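Local coordinates for protein nitrilotriacetate monooxygenase (Burkholderia pseudomallei, PDB 3SDO) that probably acts as a flavin-dependent (FMN) monooxygenase of the NtaA/SnaA/DszA family, putting oxygen from O2 into an organic substrate, at residues D244-F249 against I383-E388. Residues are numbered along the deposited sequence; the frame is centred on the assembly and turned at random.
Sequences DEARVF and IRWVDE
Two outer helices of the luciferase-like TIM barrel, 243-259 and 375-387, meet here through an arginine bound to a carbonyl O at the end of the second helix and an alanine resting on a tryptophan. The arginine is Arg247, and its side chain takes hold of Glu388, the first residue past the end of helix 375-387. With CG anti to the backbone N (chi1 -179°) and CD anti in turn, the arginine chain runs straight out toward the end of helix 375-387 before bending at chi3. Its guanidinium meets the carbonyl O of Glu388 edge-on, near its own plane, and that single oxygen takes two bonds: Arg247 NE reaches Glu388 O at 2.9 Å and Arg247 NH2 the same O at 2.8 Å. Both are weak because they are bent, with N-H...O angles near 125°, as a forked grip on one acceptor requires. Glu388 folds back at chi2, bringing OE1 to 3.3 Å from Arg247 NH2. This is a salt bridge whose hydrogen bond is weak, the carboxylate and guanidinium planes standing 78° apart.

Deeper in, the contact is apolar and small. Ala246 CB points at the six-membered ring of Trp385 and comes obliquely to 3.5 Å from CZ3. The indole has further partners: NE1 hydrogen-bonds to OE2 of Glu381, Phe243 and Phe371 pack edge-to-face with it, and Phe394 of strand 393-396 touches it. Polar toward solvent and apolar beneath, this is helix-to-helix packing around the outside of a TIM barrel, where the shell helices close over the parallel strands.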
ATOM      1  N   ASP A 244     -30.012 -19.572  -5.222  1.00 25.02           N
ATOM      2  CA  ASP A 244     -30.894 -19.015  -6.262  1.00 26.14           C
ATOM      3  C   ASP A 244     -30.488 -17.586  -6.634  1.00 25.85           C
ATOM      4  O   ASP A 244     -30.466 -17.210  -7.808  1.00 25.97           O
ATOM      5  CB  ASP A 244     -32.343 -19.027  -5.771  1.00 26.96           C
ATOM      6  CG  ASP A 244     -32.962 -20.404  -5.794  1.00 28.66           C
ATOM      7  OD1 ASP A 244     -32.596 -21.230  -6.643  1.00 30.33           O
ATOM      8  OD2 ASP A 244     -33.860 -20.639  -4.986  1.00 31.91           O
ATOM      9  N   GLU A 245     -30.170 -16.798  -5.618  1.00 25.97           N
ATOM     10  CA  GLU A 245     -29.656 -15.443  -5.816  1.00 26.87           C
ATOM     11  C   GLU A 245     -28.349 -15.415  -6.595  1.00 25.91           C
ATOM     12  O   GLU A 245     -28.189 -14.627  -7.531  1.00 26.02           O
ATOM     13  CB  GLU A 245     -29.426 -14.774  -4.476  1.00 27.13           C
ATOM     14  CG  GLU A 245     -30.728 -14.336  -3.838  1.00 29.94           C
ATOM     15  CD  GLU A 245     -30.522 -13.777  -2.461  1.00 32.33           C
ATOM     16  OE1 GLU A 245     -29.395 -13.872  -1.935  1.00 35.79           O
ATOM     17  OE2 GLU A 245     -31.485 -13.227  -1.916  1.00 36.55           O
ATOM     18  N   ALA A 246     -27.435 -16.303  -6.222  1.00 24.92           N
ATOM     19  CA  ALA A 246     -26.120 -16.389  -6.878  1.00 23.94           C
ATOM     20  C   ALA A 246     -26.265 -16.785  -8.335  1.00 24.07           C
ATOM     21  O   ALA A 246     -25.561 -16.283  -9.204  1.00 24.21           O
ATOM     22  CB  ALA A 246     -25.242 -17.378  -6.151  1.00 23.04           C
ATOM     23  N   ARG A 247     -27.199 -17.680  -8.609  1.00 24.22           N
ATOM     24  CA  ARG A 247     -27.426 -18.120  -9.961  1.00 24.59           C
ATOM     25  C   ARG A 247     -27.972 -16.978 -10.828  1.00 24.18           C
ATOM     26  O   ARG A 247     -27.583 -16.820 -11.982  1.00 22.43           O
ATOM     27  CB  ARG A 247     -28.394 -19.276  -9.928  1.00 25.61           C
ATOM     28  CG  ARG A 247     -28.695 -19.850 -11.238  1.00 29.54           C
ATOM     29  CD  ARG A 247     -29.585 -21.054 -11.033  1.00 35.22           C
ATOM     30  NE  ARG A 247     -29.114 -22.162 -11.821  1.00 39.70           N
ATOM     31  CZ  ARG A 247     -29.694 -23.355 -11.846  1.00 42.06           C
ATOM     32  NH1 ARG A 247     -30.788 -23.595 -11.109  1.00 44.15           N
ATOM     33  NH2 ARG A 247     -29.176 -24.299 -12.619  1.00 41.51           N
ATOM     34  N   VAL A 248     -28.876 -16.179 -10.272  1.00 23.92           N
ATOM     35  CA  VAL A 248     -29.389 -15.009 -11.005  1.00 24.15           C
ATOM     36  C   VAL A 248     -28.260 -14.015 -11.234  1.00 23.30           C
ATOM     37  O   VAL A 248     -28.091 -13.528 -12.338  1.00 22.98           O
ATOM     38  CB  VAL A 248     -30.563 -14.320 -10.282  1.00 24.34           C
ATOM     39  CG1 VAL A 248     -30.899 -12.973 -10.957  1.00 24.92           C
ATOM     40  CG2 VAL A 248     -31.797 -15.268 -10.251  1.00 26.42           C
ATOM     41  N   PHE A 249     -27.461 -13.761 -10.200  1.00 23.13           N
ATOM     42  CA  PHE A 249     -26.342 -12.853 -10.306  1.00 22.68           C
ATOM     43  C   PHE A 249     -25.370 -13.315 -11.380  1.00 22.46           C
ATOM     44  O   PHE A 249     -24.966 -12.521 -12.232  1.00 21.28           O
ATOM     45  CB  PHE A 249     -25.649 -12.719  -8.962  1.00 22.44           C
ATOM     46  CG  PHE A 249     -24.527 -11.737  -8.957  1.00 22.70           C
ATOM     47  CD1 PHE A 249     -24.785 -10.375  -9.029  1.00 23.70           C
ATOM     48  CD2 PHE A 249     -23.214 -12.163  -8.878  1.00 21.32           C
ATOM     49  CE1 PHE A 249     -23.752  -9.458  -9.012  1.00 23.46           C
ATOM     50  CE2 PHE A 249     -22.181 -11.246  -8.869  1.00 20.76           C
ATOM     51  CZ  PHE A 249     -22.452  -9.897  -8.937  1.00 22.97           C
ATOM     52  N   ILE A 383     -19.572 -28.108  -5.515  1.00 18.62           N
ATOM     53  CA  ILE A 383     -19.692 -28.706  -6.846  1.00 18.03           C
ATOM     54  C   ILE A 383     -21.048 -28.376  -7.437  1.00 18.82           C
ATOM     55  O   ILE A 383     -21.154 -28.036  -8.607  1.00 18.55           O
ATOM     56  CB  ILE A 383     -19.469 -30.222  -6.810  1.00 18.49           C
ATOM     57  CG1 ILE A 383     -17.967 -30.516  -6.633  1.00 18.23           C
ATOM     58  CG2 ILE A 383     -20.097 -30.910  -8.076  1.00 17.65           C
ATOM     59  CD1 ILE A 383     -17.615 -31.952  -6.139  1.00 18.54           C
ATOM     60  N   ARG A 384     -22.086 -28.439  -6.615  1.00 19.42           N
ATOM     61  CA  ARG A 384     -23.430 -28.102  -7.072  1.00 19.41           C
ATOM     62  C   ARG A 384     -23.499 -26.660  -7.592  1.00 19.48           C
ATOM     63  O   ARG A 384     -24.053 -26.412  -8.681  1.00 19.18           O
ATOM     64  CB  ARG A 384     -24.453 -28.303  -5.951  1.00 19.92           C
ATOM     65  CG  ARG A 384     -25.872 -27.921  -6.348  1.00 20.77           C
ATOM     66  CD  ARG A 384     -26.892 -28.312  -5.304  1.00 22.66           C
ATOM     67  NE  ARG A 384     -27.039 -27.266  -4.308  1.00 22.64           N
ATOM     68  CZ  ARG A 384     -27.939 -26.286  -4.335  1.00 23.37           C
ATOM     69  NH1 ARG A 384     -28.800 -26.180  -5.340  1.00 24.64           N
ATOM     70  NH2 ARG A 384     -27.971 -25.391  -3.339  1.00 21.97           N
ATOM     71  N   TRP A 385     -22.939 -25.716  -6.829  1.00 19.18           N
ATOM     72  CA  TRP A 385     -22.956 -24.301  -7.242  1.00 19.65           C
ATOM     73  C   TRP A 385     -22.257 -24.101  -8.588  1.00 19.90           C
ATOM     74  O   TRP A 385     -22.717 -23.331  -9.424  1.00 20.31           O
ATOM     75  CB  TRP A 385     -22.292 -23.398  -6.187  1.00 19.86           C
ATOM     76  CG  TRP A 385     -23.179 -23.089  -5.011  1.00 17.81           C
ATOM     77  CD1 TRP A 385     -23.894 -23.983  -4.276  1.00 19.58           C
ATOM     78  CD2 TRP A 385     -23.444 -21.803  -4.445  1.00 18.96           C
ATOM     79  NE1 TRP A 385     -24.594 -23.346  -3.293  1.00 19.36           N
ATOM     80  CE2 TRP A 385     -24.345 -21.999  -3.372  1.00 20.10           C
ATOM     81  CE3 TRP A 385     -23.003 -20.503  -4.727  1.00 21.09           C
ATOM     82  CZ2 TRP A 385     -24.806 -20.949  -2.579  1.00 20.81           C
ATOM     83  CZ3 TRP A 385     -23.477 -19.452  -3.940  1.00 20.41           C
ATOM     84  CH2 TRP A 385     -24.364 -19.688  -2.871  1.00 20.40           C
ATOM     85  N   VAL A 386     -21.167 -24.815  -8.797  1.00 20.12           N
ATOM     86  CA  VAL A 386     -20.393 -24.715 -10.051  1.00 20.83           C
ATOM     87  C   VAL A 386     -21.104 -25.449 -11.205  1.00 21.33           C
ATOM     88  O   VAL A 386     -21.284 -24.875 -12.279  1.00 21.43           O
ATOM     89  CB  VAL A 386     -18.945 -25.201  -9.850  1.00 20.39           C
ATOM     90  CG1 VAL A 386     -18.182 -25.281 -11.185  1.00 18.97           C
ATOM     91  CG2 VAL A 386     -18.224 -24.236  -8.902  1.00 21.03           C
ATOM     92  N   ASP A 387     -21.564 -26.674 -10.965  1.00 21.81           N
ATOM     93  CA  ASP A 387     -22.314 -27.431 -11.983  1.00 22.84           C
ATOM     94  C   ASP A 387     -23.528 -26.667 -12.492  1.00 23.02           C
ATOM     95  O   ASP A 387     -23.841 -26.721 -13.680  1.00 22.11           O
ATOM     96  CB  ASP A 387     -22.861 -28.746 -11.421  1.00 24.01           C
ATOM     97  CG  ASP A 387     -21.829 -29.844 -11.347  1.00 25.09           C
ATOM     98  OD1 ASP A 387     -20.689 -29.690 -11.836  1.00 26.30           O
ATOM     99  OD2 ASP A 387     -22.208 -30.885 -10.790  1.00 30.93           O
ATOM    100  N   GLU A 388     -24.221 -25.975 -11.582  1.00 22.42           N
ATOM    101  CA  GLU A 388     -25.527 -25.421 -11.901  1.00 23.46           C
ATOM    102  C   GLU A 388     -25.475 -23.952 -12.261  1.00 23.28           C
ATOM    103  O   GLU A 388     -26.517 -23.317 -12.415  1.00 24.27           O
ATOM    104  CB  GLU A 388     -26.507 -25.691 -10.741  1.00 23.29           C
ATOM    105  CG  GLU A 388     -26.738 -27.180 -10.474  1.00 25.28           C
ATOM    106  CD  GLU A 388     -27.191 -27.933 -11.728  1.00 31.91           C
ATOM    107  OE1 GLU A 388     -28.146 -27.442 -12.345  1.00 34.89           O
ATOM    108  OE2 GLU A 388     -26.602 -28.995 -12.067  1.00 35.61           O
TER